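Local coordinates for protein enolase-phosphatase E1 (Saccharomyces cerevisiae, PDB 2G80) that probably catalyses, with magnesium, both the enolisation and the dephosphorylation of 2,3-diketo-5-methylthiopentyl-1-phosphate to an acireductone in methionine salvage, at residues A[42-47]-A[123-128]; A[77-82]-A[105-110]; A[156-161]-A[169-174]. All blocks are in the same frame, centred on the assembly; numbering follows the deposited sequence.

Interaction 1: A[42-47]-A[123-128]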
ATOM      1  N   VAL A  42       3.941   1.452  -7.913  1.00 33.60           N
ATOM      2  CA  VAL A  42       4.641   0.152  -7.986  1.00 35.94           C
ATOM      3  C   VAL A  42       3.668  -1.043  -8.193  1.00 38.60           C
ATOM      4  O   VAL A  42       4.107  -2.112  -8.630  1.00 35.84           O
ATOM      5  CB  VAL A  42       5.634  -0.091  -6.764  1.00 36.07           C
ATOM      6  CG1 VAL A  42       6.588   1.096  -6.577  1.00 37.03           C
ATOM      7  CG2 VAL A  42       4.939  -0.400  -5.505  1.00 32.00           C
ATOM      8  N   CYS A  43       2.375  -0.834  -7.892  1.00 38.89           N
ATOM      9  CA  CYS A  43       1.332  -1.867  -8.018  0.50 39.19           C
ATOM     10  C   CYS A  43       0.150  -1.295  -8.830  1.00 38.81           C
ATOM     11  O   CYS A  43      -0.161  -0.087  -8.695  1.00 39.17           O
ATOM     12  CB  CYS A  43       0.865  -2.279  -6.611  0.50 37.52           C
ATOM     13  SG  CYS A  43      -0.279  -3.692  -6.494  0.50 42.24           S
ATOM     14  N   PRO A  44      -0.486  -2.137  -9.693  1.00 38.12           N
ATOM     15  CA  PRO A  44      -1.685  -1.692 -10.390  1.00 39.00           C
ATOM     16  C   PRO A  44      -2.754  -1.225  -9.413  1.00 38.36           C
ATOM     17  O   PRO A  44      -3.013  -1.866  -8.393  1.00 35.82           O
ATOM     18  CB  PRO A  44      -2.198  -2.958 -11.083  1.00 38.46           C
ATOM     19  CG  PRO A  44      -1.032  -3.797 -11.235  1.00 37.67           C
ATOM     20  CD  PRO A  44      -0.083  -3.465 -10.173  1.00 38.53           C
ATOM     21  N   ILE A  45      -3.367  -0.122  -9.764  1.00 40.33           N
ATOM     22  CA  ILE A  45      -4.423   0.479  -8.978  1.00 44.69           C
ATOM     23  C   ILE A  45      -5.639  -0.490  -8.897  1.00 44.60           C
ATOM     24  O   ILE A  45      -6.364  -0.486  -7.925  1.00 46.41           O
ATOM     25  CB  ILE A  45      -4.706   1.913  -9.574  1.00 44.72           C
ATOM     26  CG1 ILE A  45      -5.246   2.884  -8.543  1.00 49.72           C
ATOM     27  CG2 ILE A  45      -5.550   1.833 -10.829  1.00 51.14           C
ATOM     28  CD1 ILE A  45      -5.052   4.332  -9.009  1.00 49.64           C
ATOM     29  N   SER A  46      -5.802  -1.360  -9.898  1.00 45.08           N
ATOM     30  CA  SER A  46      -6.861  -2.378  -9.916  1.00 44.77           C
ATOM     31  C   SER A  46      -6.793  -3.468  -8.830  1.00 46.66           C
ATOM     32  O   SER A  46      -7.814  -4.138  -8.582  1.00 44.75           O
ATOM     33  CB  SER A  46      -6.817  -3.115 -11.254  1.00 44.20           C
ATOM     34  OG  SER A  46      -5.635  -3.884 -11.339  1.00 42.10           O
ATOM     35  N   PHE A  47      -5.603  -3.675  -8.230  1.00 44.60           N
ATOM     36  CA  PHE A  47      -5.397  -4.753  -7.257  1.00 43.65           C
ATOM     37  C   PHE A  47      -6.337  -4.747  -6.049  1.00 41.05           C
ATOM     38  O   PHE A  47      -6.925  -5.761  -5.758  1.00 41.04           O
ATOM     39  CB  PHE A  47      -3.918  -4.789  -6.793  1.00 43.16           C
ATOM     40  CG  PHE A  47      -3.594  -5.920  -5.843  1.00 44.45           C
ATOM     41  CD1 PHE A  47      -3.891  -7.243  -6.184  1.00 41.81           C
ATOM     42  CD2 PHE A  47      -2.937  -5.678  -4.631  1.00 36.14           C
ATOM     43  CE1 PHE A  47      -3.577  -8.291  -5.308  1.00 37.31           C
ATOM     44  CE2 PHE A  47      -2.628  -6.714  -3.782  1.00 42.70           C
ATOM     45  CZ  PHE A  47      -2.962  -8.025  -4.118  1.00 40.50           C
ATOM     46  N   LYS A 123      -1.447 -12.808  -4.333  1.00 36.79           N
ATOM     47  CA  LYS A 123      -0.074 -12.374  -4.559  1.00 35.71           C
ATOM     48  C   LYS A 123      -0.126 -10.949  -5.035  1.00 35.38           C
ATOM     49  O   LYS A 123      -0.991 -10.625  -5.838  1.00 37.28           O
ATOM     50  CB  LYS A 123       0.572 -13.297  -5.602  1.00 36.91           C
ATOM     51  CG  LYS A 123       0.785 -14.731  -5.064  1.00 39.16           C
ATOM     52  CD  LYS A 123       1.126 -15.712  -6.114  1.00 42.03           C
ATOM     53  CE  LYS A 123       0.986 -17.130  -5.578  1.00 37.95           C
ATOM     54  NZ  LYS A 123       1.265 -18.110  -6.652  1.00 41.65           N
ATOM     55  N   ALA A 124       0.780 -10.104  -4.560  1.00 35.92           N
ATOM     56  CA  ALA A 124       0.786  -8.663  -4.925  1.00 36.95           C
ATOM     57  C   ALA A 124       1.453  -8.455  -6.303  1.00 36.19           C
ATOM     58  O   ALA A 124       2.651  -8.742  -6.466  1.00 33.92           O
ATOM     59  CB  ALA A 124       1.465  -7.837  -3.852  1.00 37.68           C
ATOM     60  N   PRO A 125       0.693  -7.944  -7.295  1.00 35.51           N
ATOM     61  CA  PRO A 125       1.208  -7.752  -8.651  1.00 36.32           C
ATOM     62  C   PRO A 125       2.143  -6.533  -8.839  1.00 40.98           C
ATOM     63  O   PRO A 125       1.812  -5.591  -9.562  1.00 49.11           O
ATOM     64  CB  PRO A 125      -0.086  -7.606  -9.481  1.00 33.87           C
ATOM     65  CG  PRO A 125      -1.044  -6.989  -8.581  1.00 37.18           C
ATOM     66  CD  PRO A 125      -0.698  -7.449  -7.188  1.00 37.34           C
ATOM     67  N   VAL A 126       3.338  -6.564  -8.269  1.00 39.61           N
ATOM     68  CA  VAL A 126       4.270  -5.459  -8.436  1.00 35.89           C
ATOM     69  C   VAL A 126       4.854  -5.484  -9.841  1.00 35.92           C
ATOM     70  O   VAL A 126       5.277  -6.532 -10.326  1.00 38.37           O
ATOM     71  CB  VAL A 126       5.350  -5.464  -7.360  1.00 34.75           C
ATOM     72  CG1 VAL A 126       6.365  -4.316  -7.553  1.00 30.90           C
ATOM     73  CG2 VAL A 126       4.684  -5.380  -5.956  1.00 30.29           C
ATOM     74  N   TYR A 127       4.926  -4.315 -10.479  1.00 34.49           N
ATOM     75  CA  TYR A 127       5.466  -4.217 -11.841  1.00 34.98           C
ATOM     76  C   TYR A 127       6.898  -4.723 -11.871  1.00 34.64           C
ATOM     77  O   TYR A 127       7.680  -4.419 -10.966  1.00 33.50           O
ATOM     78  CB  TYR A 127       5.399  -2.785 -12.394  1.00 36.92           C
ATOM     79  CG  TYR A 127       3.998  -2.234 -12.544  1.00 35.41           C
ATOM     80  CD1 TYR A 127       3.154  -2.669 -13.577  1.00 39.57           C
ATOM     81  CD2 TYR A 127       3.515  -1.261 -11.685  1.00 35.15           C
ATOM     82  CE1 TYR A 127       1.852  -2.156 -13.705  1.00 35.29           C
ATOM     83  CE2 TYR A 127       2.208  -0.732 -11.823  1.00 29.33           C
ATOM     84  CZ  TYR A 127       1.401  -1.170 -12.833  1.00 38.13           C
ATOM     85  OH  TYR A 127       0.145  -0.644 -12.961  1.00 39.05           O
ATOM     86  N   ALA A 128       7.244  -5.493 -12.911  1.00 35.15           N
ATOM     87  CA  ALA A 128       8.597  -6.076 -13.010  1.00 34.65           C
ATOM     88  C   ALA A 128       9.745  -5.028 -12.843  1.00 33.77           C
ATOM     89  O   ALA A 128      10.681  -5.232 -12.079  1.00 34.09           O
ATOM     90  CB  ALA A 128       8.739  -6.835 -14.268  1.00 34.90           C
TER
HETATM   91  O   HOH W   1      -2.407   1.365 -12.183  1.00 35.07           O
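F47 and P125 form the tight end of this contact. CD of the P125 ring sits over the middle of one face of the F47 ring, 3.4 Å from its centroid and 14° off the ring normal, a close CH-pi contact. With CG of F47 anti to its backbone N (chi1 -177°), the ring swings across to the 123-128 side, where CE1 also comes within 3.5 Å of K123 O and CE2 lies 4.2 Å from A124 CB. P125 is the centre of an inverse gamma turn, closed by V126 N bonding to A124 O, and its own carbonyl oxygen, P125 O, is only 2.9 Å from P44 CD. Further along, the two segments are joined by one backbone hydrogen bond, from Y127 N to V42 O (3.0 Å, 164° at the hydrogen). CG1 of V126 approaches the same oxygen to 3.3 Å, and its side chain is buried against I131.

The packing is looser at the rim of the Y127 ring. P44 CD lies over one face of the phenol but offset, 4.1 Å from the centroid. Beyond it a water accepts from I45 N and is only weakly bonded to Y127 OH; R232 adds a cation-pi interaction to the ring.

Residues 42-47 follow the magnesium ligands D37 and E39 and run into helix 46-65, while 123-128 return from helix 103-118 to helix 128-136, with Y127 at its N-cap position. Two linkers side by side, bracketing a helical insertion just after the first strand, are consistent with the junction between core and C1-type cap in HAD-superfamily phosphatases.

Interaction 2: A[77-82]-A[105-110]; sequences LSQFHI and LKQLQG
L105, whose backbone nitrogen lies close to CZ of F80, accepts at its carbonyl oxygen the hydrogen bond from Q109 N, 2.8 Å long. This ordinary helical bond stays within the 105-110 side. No hydrogen bond spans the two segments.

The contact itself is carried by L77, F80 and L108. One methyl of L108, CD2, meets both partners: it lies 3.8 Å from L77 CD2 and 4.1 Å from F80 CE2, the latter at the edge of the ring and near its plane. L108 presents this methyl because its CG is anti to the backbone N (chi1 -172°). CZ, at the end of the F80 ring, comes to 3.8 Å from L105 N, which stands obliquely to the ring. At the margin the OE1 atoms of Q79 and Q107, both acceptors, stand 4.4 Å apart and make no bond with each other.

F80 lies in the type I turn from S78 to H81, after which H81 departs from helical geometry with positive phi. Helix 85-97 adds L88 against F80 and I92 against L77, and F56 of helix 46-65 packs on L105 and L108.

With 198 Å² buried and no polar bond across it, this junction between the helices depends on apolar packing, one L108 methyl set against both an L77 methyl and the edge of the F80 ring.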
ATOM      1  N   LEU A  77     -13.196  -9.165  16.123  1.00 33.65           N
ATOM      2  CA  LEU A  77     -14.627  -9.026  15.865  1.00 31.87           C
ATOM      3  C   LEU A  77     -15.422  -8.355  16.972  1.00 29.92           C
ATOM      4  O   LEU A  77     -16.327  -7.588  16.669  1.00 30.58           O
ATOM      5  CB  LEU A  77     -15.256 -10.368  15.477  1.00 32.29           C
ATOM      6  CG  LEU A  77     -14.882 -10.885  14.081  1.00 29.55           C
ATOM      7  CD1 LEU A  77     -15.391 -12.307  13.922  1.00 35.25           C
ATOM      8  CD2 LEU A  77     -15.439 -10.025  12.951  1.00 35.54           C
ATOM      9  N   SER A  78     -15.068  -8.628  18.233  1.00 31.73           N
ATOM     10  CA  SER A  78     -15.720  -8.034  19.391  1.00 31.04           C
ATOM     11  C   SER A  78     -15.550  -6.505  19.454  1.00 29.14           C
ATOM     12  O   SER A  78     -16.432  -5.828  19.964  1.00 28.40           O
ATOM     13  CB  SER A  78     -15.242  -8.671  20.707  1.00 31.04           C
ATOM     14  OG  SER A  78     -13.852  -8.392  20.895  1.00 42.08           O
ATOM     15  N   GLN A  79     -14.450  -5.974  18.912  1.00 29.70           N
ATOM     16  CA  GLN A  79     -14.209  -4.516  18.886  1.00 32.01           C
ATOM     17  C   GLN A  79     -15.093  -3.691  17.931  1.00 33.05           C
ATOM     18  O   GLN A  79     -14.942  -2.474  17.864  1.00 34.71           O
ATOM     19  CB  GLN A  79     -12.730  -4.219  18.690  1.00 34.29           C
ATOM     20  CG  GLN A  79     -11.905  -4.726  19.885  1.00 37.11           C
ATOM     21  CD  GLN A  79     -10.545  -4.066  19.992  1.00 52.25           C
ATOM     22  OE1 GLN A  79      -9.816  -3.957  19.014  1.00 57.48           O
ATOM     23  NE2 GLN A  79     -10.187  -3.643  21.207  1.00 63.81           N
ATOM     24  N   PHE A  80     -15.968  -4.347  17.164  1.00 31.93           N
ATOM     25  CA  PHE A  80     -17.019  -3.648  16.410  1.00 30.99           C
ATOM     26  C   PHE A  80     -18.177  -3.298  17.341  1.00 28.90           C
ATOM     27  O   PHE A  80     -18.939  -2.385  17.024  1.00 27.61           O
ATOM     28  CB  PHE A  80     -17.546  -4.467  15.234  1.00 29.32           C
ATOM     29  CG  PHE A  80     -16.586  -4.590  14.111  1.00 29.07           C
ATOM     30  CD1 PHE A  80     -16.317  -3.476  13.297  1.00 32.30           C
ATOM     31  CD2 PHE A  80     -15.944  -5.798  13.840  1.00 33.10           C
ATOM     32  CE1 PHE A  80     -15.434  -3.565  12.218  1.00 29.47           C
ATOM     33  CE2 PHE A  80     -15.072  -5.912  12.774  1.00 31.09           C
ATOM     34  CZ  PHE A  80     -14.804  -4.780  11.951  1.00 30.93           C
ATOM     35  N   HIS A  81     -18.299  -4.022  18.461  1.00 28.05           N
ATOM     36  CA  HIS A  81     -19.352  -3.841  19.474  1.00 29.34           C
ATOM     37  C   HIS A  81     -20.775  -4.106  18.980  1.00 28.07           C
ATOM     38  O   HIS A  81     -21.722  -3.450  19.425  1.00 25.65           O
ATOM     39  CB  HIS A  81     -19.233  -2.461  20.201  1.00 32.93           C
ATOM     40  CG  HIS A  81     -17.873  -2.217  20.766  1.00 33.55           C
ATOM     41  ND1 HIS A  81     -17.366  -2.953  21.816  1.00 37.83           N
ATOM     42  CD2 HIS A  81     -16.889  -1.373  20.385  1.00 35.97           C
ATOM     43  CE1 HIS A  81     -16.131  -2.551  22.070  1.00 36.33           C
ATOM     44  NE2 HIS A  81     -15.826  -1.581  21.228  1.00 31.92           N
ATOM     45  N   ILE A  82     -20.906  -5.089  18.088  1.00 29.24           N
ATOM     46  CA  ILE A  82     -22.184  -5.551  17.536  1.00 30.74           C
ATOM     47  C   ILE A  82     -22.268  -7.060  17.815  1.00 32.69           C
ATOM     48  O   ILE A  82     -21.508  -7.841  17.235  1.00 33.32           O
ATOM     49  CB  ILE A  82     -22.293  -5.329  16.012  1.00 30.02           C
ATOM     50  CG1 ILE A  82     -22.119  -3.854  15.659  1.00 30.05           C
ATOM     51  CG2 ILE A  82     -23.652  -5.878  15.501  1.00 32.80           C
ATOM     52  CD1 ILE A  82     -21.948  -3.602  14.165  1.00 31.58           C
ATOM     53  N   LEU A 105     -11.718  -2.668  11.162  1.00 35.53           N
ATOM     54  CA  LEU A 105     -11.848  -3.250   9.818  1.00 35.96           C
ATOM     55  C   LEU A 105     -10.469  -3.606   9.244  1.00 37.88           C
ATOM     56  O   LEU A 105     -10.284  -4.715   8.759  1.00 39.43           O
ATOM     57  CB  LEU A 105     -12.556  -2.294   8.842  1.00 36.45           C
ATOM     58  CG  LEU A 105     -12.755  -2.807   7.394  1.00 36.27           C
ATOM     59  CD1 LEU A 105     -13.614  -4.045   7.409  1.00 36.95           C
ATOM     60  CD2 LEU A 105     -13.370  -1.739   6.479  1.00 35.83           C
ATOM     61  N   LYS A 106      -9.525  -2.660   9.310  1.00 38.98           N
ATOM     62  CA  LYS A 106      -8.157  -2.856   8.818  1.00 40.54           C
ATOM     63  C   LYS A 106      -7.433  -4.013   9.473  1.00 40.17           C
ATOM     64  O   LYS A 106      -6.683  -4.730   8.794  1.00 43.02           O
ATOM     65  CB  LYS A 106      -7.308  -1.579   8.916  1.00 41.74           C
ATOM     66  CG  LYS A 106      -7.886  -0.319   8.207  1.00 47.02           C
ATOM     67  CD  LYS A 106      -8.549  -0.658   6.877  1.00 55.41           C
ATOM     68  CE  LYS A 106      -9.011   0.524   6.045  1.00 59.20           C
ATOM     69  NZ  LYS A 106      -9.569  -0.052   4.754  1.00 59.22           N
ATOM     70  N   GLN A 107      -7.658  -4.201  10.770  1.00 39.25           N
ATOM     71  CA  GLN A 107      -7.113  -5.358  11.467  1.00 37.51           C
ATOM     72  C   GLN A 107      -7.764  -6.637  10.971  1.00 35.49           C
ATOM     73  O   GLN A 107      -7.078  -7.624  10.749  1.00 35.24           O
ATOM     74  CB  GLN A 107      -7.327  -5.258  12.962  1.00 37.62           C
ATOM     75  CG  GLN A 107      -6.487  -4.184  13.610  1.00 40.45           C
ATOM     76  CD  GLN A 107      -6.875  -3.991  15.033  1.00 44.83           C
ATOM     77  OE1 GLN A 107      -7.041  -4.964  15.772  1.00 46.33           O
ATOM     78  NE2 GLN A 107      -7.054  -2.737  15.432  1.00 49.66           N
ATOM     79  N   LEU A 108      -9.086  -6.626  10.831  1.00 32.32           N
ATOM     80  CA  LEU A 108      -9.776  -7.818  10.335  1.00 33.40           C
ATOM     81  C   LEU A 108      -9.290  -8.177   8.921  1.00 33.29           C
ATOM     82  O   LEU A 108      -9.056  -9.361   8.647  1.00 31.09           O
ATOM     83  CB  LEU A 108     -11.282  -7.645  10.368  1.00 32.78           C
ATOM     84  CG  LEU A 108     -12.116  -8.880  10.053  1.00 33.25           C
ATOM     85  CD1 LEU A 108     -11.838 -10.000  11.069  1.00 39.42           C
ATOM     86  CD2 LEU A 108     -13.578  -8.476  10.011  1.00 32.44           C
ATOM     87  N   GLN A 109      -9.155  -7.146   8.077  1.00 31.73           N
ATOM     88  CA  GLN A 109      -8.564  -7.252   6.736  1.00 35.14           C
ATOM     89  C   GLN A 109      -7.146  -7.809   6.745  1.00 36.15           C
ATOM     90  O   GLN A 109      -6.828  -8.652   5.932  1.00 35.52           O
ATOM     91  CB  GLN A 109      -8.560  -5.892   6.040  1.00 34.86           C
ATOM     92  CG  GLN A 109      -9.944  -5.524   5.589  1.00 36.88           C
ATOM     93  CD  GLN A 109     -10.070  -4.161   4.967  1.00 40.53           C
ATOM     94  OE1 GLN A 109      -9.293  -3.246   5.245  1.00 38.90           O
ATOM     95  NE2 GLN A 109     -11.103  -4.010   4.135  1.00 38.25           N
ATOM     96  N   GLY A 110      -6.319  -7.319   7.670  1.00 38.72           N
ATOM     97  CA  GLY A 110      -4.963  -7.778   7.862  1.00 37.99           C
ATOM     98  C   GLY A 110      -4.918  -9.262   8.153  1.00 41.17           C
ATOM     99  O   GLY A 110      -4.145  -9.987   7.530  1.00 41.18           O
TER

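Interaction 3: A[156-161]-A[169-174]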
ATOM      1  N   GLY A 156       5.960  -8.836   1.250  1.00 32.65           N
ATOM      2  CA  GLY A 156       6.426 -10.180   1.562  1.00 33.47           C
ATOM      3  C   GLY A 156       5.953 -11.270   0.608  1.00 33.32           C
ATOM      4  O   GLY A 156       6.506 -12.383   0.636  1.00 33.99           O
ATOM      5  N   TYR A 157       4.929 -10.973  -0.213  1.00 35.57           N
ATOM      6  CA  TYR A 157       4.236 -11.970  -1.085  1.00 33.73           C
ATOM      7  C   TYR A 157       3.904 -11.403  -2.466  1.00 35.04           C
ATOM      8  O   TYR A 157       2.741 -11.338  -2.903  1.00 32.69           O
ATOM      9  CB  TYR A 157       2.967 -12.449  -0.371  1.00 33.39           C
ATOM     10  CG  TYR A 157       3.221 -13.145   0.956  1.00 36.12           C
ATOM     11  CD1 TYR A 157       3.557 -14.503   0.996  1.00 31.83           C
ATOM     12  CD2 TYR A 157       3.127 -12.452   2.172  1.00 35.78           C
ATOM     13  CE1 TYR A 157       3.795 -15.160   2.196  1.00 35.37           C
ATOM     14  CE2 TYR A 157       3.341 -13.095   3.385  1.00 36.09           C
ATOM     15  CZ  TYR A 157       3.675 -14.457   3.385  1.00 35.62           C
ATOM     16  OH  TYR A 157       3.926 -15.136   4.529  1.00 43.24           O
ATOM     17  N   VAL A 158       4.977 -11.065  -3.166  1.00 34.72           N
ATOM     18  CA  VAL A 158       4.931 -10.429  -4.443  1.00 34.41           C
ATOM     19  C   VAL A 158       4.875 -11.491  -5.537  1.00 35.22           C
ATOM     20  O   VAL A 158       5.636 -12.470  -5.518  1.00 35.41           O
ATOM     21  CB  VAL A 158       6.182  -9.469  -4.625  1.00 34.42           C
ATOM     22  CG1 VAL A 158       6.252  -8.897  -6.017  1.00 30.87           C
ATOM     23  CG2 VAL A 158       6.164  -8.369  -3.571  1.00 39.33           C
ATOM     24  N   GLN A 159       3.978 -11.273  -6.491  1.00 33.69           N
ATOM     25  CA  GLN A 159       3.819 -12.135  -7.653  1.00 34.06           C
ATOM     26  C   GLN A 159       5.111 -12.118  -8.483  1.00 34.67           C
ATOM     27  O   GLN A 159       5.687 -11.036  -8.763  1.00 35.76           O
ATOM     28  CB  GLN A 159       2.639 -11.658  -8.476  1.00 32.64           C
ATOM     29  CG  GLN A 159       2.330 -12.427  -9.692  1.00 33.31           C
ATOM     30  CD  GLN A 159       1.035 -11.975 -10.324  1.00 41.50           C
ATOM     31  OE1 GLN A 159       1.038 -11.277 -11.335  1.00 48.59           O
ATOM     32  NE2 GLN A 159      -0.078 -12.345  -9.714  1.00 38.41           N
ATOM     33  N   ASP A 160       5.576 -13.321  -8.834  1.00 33.42           N
ATOM     34  CA  ASP A 160       6.775 -13.488  -9.628  1.00 33.73           C
ATOM     35  C   ASP A 160       6.410 -13.162 -11.081  1.00 34.49           C
ATOM     36  O   ASP A 160       5.643 -13.894 -11.670  1.00 32.30           O
ATOM     37  CB  ASP A 160       7.321 -14.931  -9.491  1.00 35.89           C
ATOM     38  CG  ASP A 160       8.645 -15.145 -10.217  1.00 35.94           C
ATOM     39  OD1 ASP A 160       9.107 -14.259 -10.978  1.00 40.05           O
ATOM     40  OD2 ASP A 160       9.235 -16.224 -10.019  1.00 43.75           O
ATOM     41  N   PRO A 161       6.985 -12.089 -11.672  1.00 36.33           N
ATOM     42  CA  PRO A 161       6.638 -11.796 -13.090  1.00 35.85           C
ATOM     43  C   PRO A 161       6.986 -12.936 -14.057  1.00 35.21           C
ATOM     44  O   PRO A 161       6.283 -13.136 -15.033  1.00 31.36           O
ATOM     45  CB  PRO A 161       7.455 -10.526 -13.417  1.00 36.18           C
ATOM     46  CG  PRO A 161       7.891  -9.960 -12.073  1.00 39.98           C
ATOM     47  CD  PRO A 161       7.999 -11.140 -11.150  1.00 38.70           C
ATOM     48  N   LEU A 169       7.458 -13.780  -4.236  1.00 39.58           N
ATOM     49  CA  LEU A 169       8.783 -13.243  -3.910  1.00 38.92           C
ATOM     50  C   LEU A 169       8.666 -12.348  -2.672  1.00 38.02           C
ATOM     51  O   LEU A 169       7.656 -11.680  -2.475  1.00 37.35           O
ATOM     52  CB  LEU A 169       9.321 -12.380  -5.065  1.00 39.23           C
ATOM     53  CG  LEU A 169       9.329 -13.000  -6.454  1.00 42.47           C
ATOM     54  CD1 LEU A 169       9.780 -11.983  -7.455  1.00 43.13           C
ATOM     55  CD2 LEU A 169      10.212 -14.255  -6.481  1.00 44.05           C
ATOM     56  N   ASP A 170       9.730 -12.308  -1.877  1.00 38.33           N
ATOM     57  CA  ASP A 170       9.792 -11.469  -0.687  1.00 38.47           C
ATOM     58  C   ASP A 170      10.733 -10.302  -1.011  1.00 39.04           C
ATOM     59  O   ASP A 170      11.918 -10.506  -1.299  1.00 41.39           O
ATOM     60  CB  ASP A 170      10.296 -12.283   0.505  1.00 36.96           C
ATOM     61  CG  ASP A 170      10.271 -11.500   1.836  1.00 41.39           C
ATOM     62  OD1 ASP A 170       9.842 -10.324   1.913  1.00 49.15           O
ATOM     63  OD2 ASP A 170      10.689 -12.089   2.847  1.00 53.71           O
ATOM     64  N   LEU A 171      10.183  -9.092  -1.001  1.00 37.25           N
ATOM     65  CA  LEU A 171      10.964  -7.877  -1.192  1.00 38.70           C
ATOM     66  C   LEU A 171      11.286  -7.134   0.107  1.00 37.14           C
ATOM     67  O   LEU A 171      11.961  -6.115   0.045  1.00 36.31           O
ATOM     68  CB  LEU A 171      10.235  -6.922  -2.131  1.00 38.39           C
ATOM     69  CG  LEU A 171       9.855  -7.430  -3.535  1.00 43.25           C
ATOM     70  CD1 LEU A 171       9.419  -6.201  -4.356  1.00 39.62           C
ATOM     71  CD2 LEU A 171      10.987  -8.169  -4.226  1.00 45.93           C
ATOM     72  N   ASN A 172      10.829  -7.628   1.265  1.00 36.08           N
ATOM     73  CA  ASN A 172      11.080  -6.932   2.546  1.00 39.16           C
ATOM     74  C   ASN A 172      12.557  -6.736   2.894  1.00 38.48           C
ATOM     75  O   ASN A 172      12.903  -5.723   3.489  1.00 37.56           O
ATOM     76  CB  ASN A 172      10.283  -7.545   3.717  1.00 39.18           C
ATOM     77  CG  ASN A 172       8.759  -7.318   3.573  1.00 41.07           C
ATOM     78  OD1 ASN A 172       8.284  -6.207   3.335  1.00 40.75           O
ATOM     79  ND2 ASN A 172       8.013  -8.379   3.706  1.00 44.74           N
ATOM     80  N   SER A 173      13.424  -7.639   2.436  1.00 38.53           N
ATOM     81  CA  SER A 173      14.867  -7.451   2.635  1.00 40.26           C
ATOM     82  C   SER A 173      15.457  -6.302   1.769  1.00 37.72           C
ATOM     83  O   SER A 173      16.557  -5.902   2.025  1.00 35.66           O
ATOM     84  CB  SER A 173      15.660  -8.749   2.439  1.00 41.83           C
ATOM     85  OG  SER A 173      15.728  -9.089   1.064  1.00 52.29           O
ATOM     86  N   TYR A 174      14.723  -5.769   0.785  1.00 36.99           N
ATOM     87  CA  TYR A 174      15.190  -4.644  -0.047  1.00 36.99           C
ATOM     88  C   TYR A 174      14.605  -3.284   0.322  1.00 36.79           C
ATOM     89  O   TYR A 174      15.052  -2.290  -0.202  1.00 37.46           O
ATOM     90  CB  TYR A 174      14.938  -4.925  -1.515  1.00 36.44           C
ATOM     91  CG  TYR A 174      15.547  -6.235  -1.957  1.00 38.42           C
ATOM     92  CD1 TYR A 174      16.890  -6.330  -2.347  1.00 38.23           C
ATOM     93  CD2 TYR A 174      14.776  -7.392  -1.965  1.00 38.10           C
ATOM     94  CE1 TYR A 174      17.444  -7.579  -2.743  1.00 34.99           C
ATOM     95  CE2 TYR A 174      15.296  -8.629  -2.346  1.00 38.24           C
ATOM     96  CZ  TYR A 174      16.623  -8.721  -2.737  1.00 40.47           C
ATOM     97  OH  TYR A 174      17.079  -9.958  -3.116  1.00 40.35           O
TER
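V158 and L169 pair through both of their backbone groups: V158 N donates to L169 O at 2.8 Å, and L169 N to V158 O at a short 2.6 Å. Both bonds are nearly straight (166° and 163° at the hydrogens) and lie in the carbonyl planes, making one hydrogen-bonded antiparallel bridge.

Side chains pack around this bridge. The L169 side chain crosses that of D160 at a slant, with CD1 4.0 Å from D160 CA and CD2 4.1 Å from D160 CG. CG of L169 is anti to its carbonyl carbon (chi1 -52°), which directs the methyls to D160, with CD1 also near CD of P161. With an alanine here both methyls would be gone, and D160 and the P161 ring would probably lose their apolar cover, opening a gap between the two segments. V158 CG2 meets L171 CG at 3.8 Å, the two side chains crossing at about a right angle.

At the other end the contact comes close to the bare backbone of G156. N172 ND2 stands 3.2 Å from G156 CA, a spot where a beta-carbon would be tight. That amide is positioned from outside, by its bond to K152 O, while N172 N donates to D170 OD1 (2.9 Å) from above the carboxylate plane, an Asx turn.

The pair belongs to the excursion between helix 148-156 and strand 177-179. L171 bonds through its backbone to F155 at the end of that helix, V158 and P161 rest on I131 of helix 128-136, and N172 OD1 reaches Y178 of the strand weakly.

Overall arrangement
Interactions 1 and 3 are neighbours, their centres 11 Å apart, and they touch directly: A124 N lies 2.8 Å from Y157 O and A124 O 2.9 Å from Q159 N, both probable hydrogen bonds, while V126 packs on V158. Helix 128-136 lies beside both. Interaction 2 is remote, centred 26 Å from interaction 1 and 27 Å from interaction 3, among the helices of the insertion. In sequence it falls between the two segments of interaction 1, and interaction 3 follows afterwards, ahead of strand 177-179. The helical part is thus packed within itself at 77-82/105-110, while its entry and exit chains are drawn together at 42-47/123-128, beside the magnesium-bearing core.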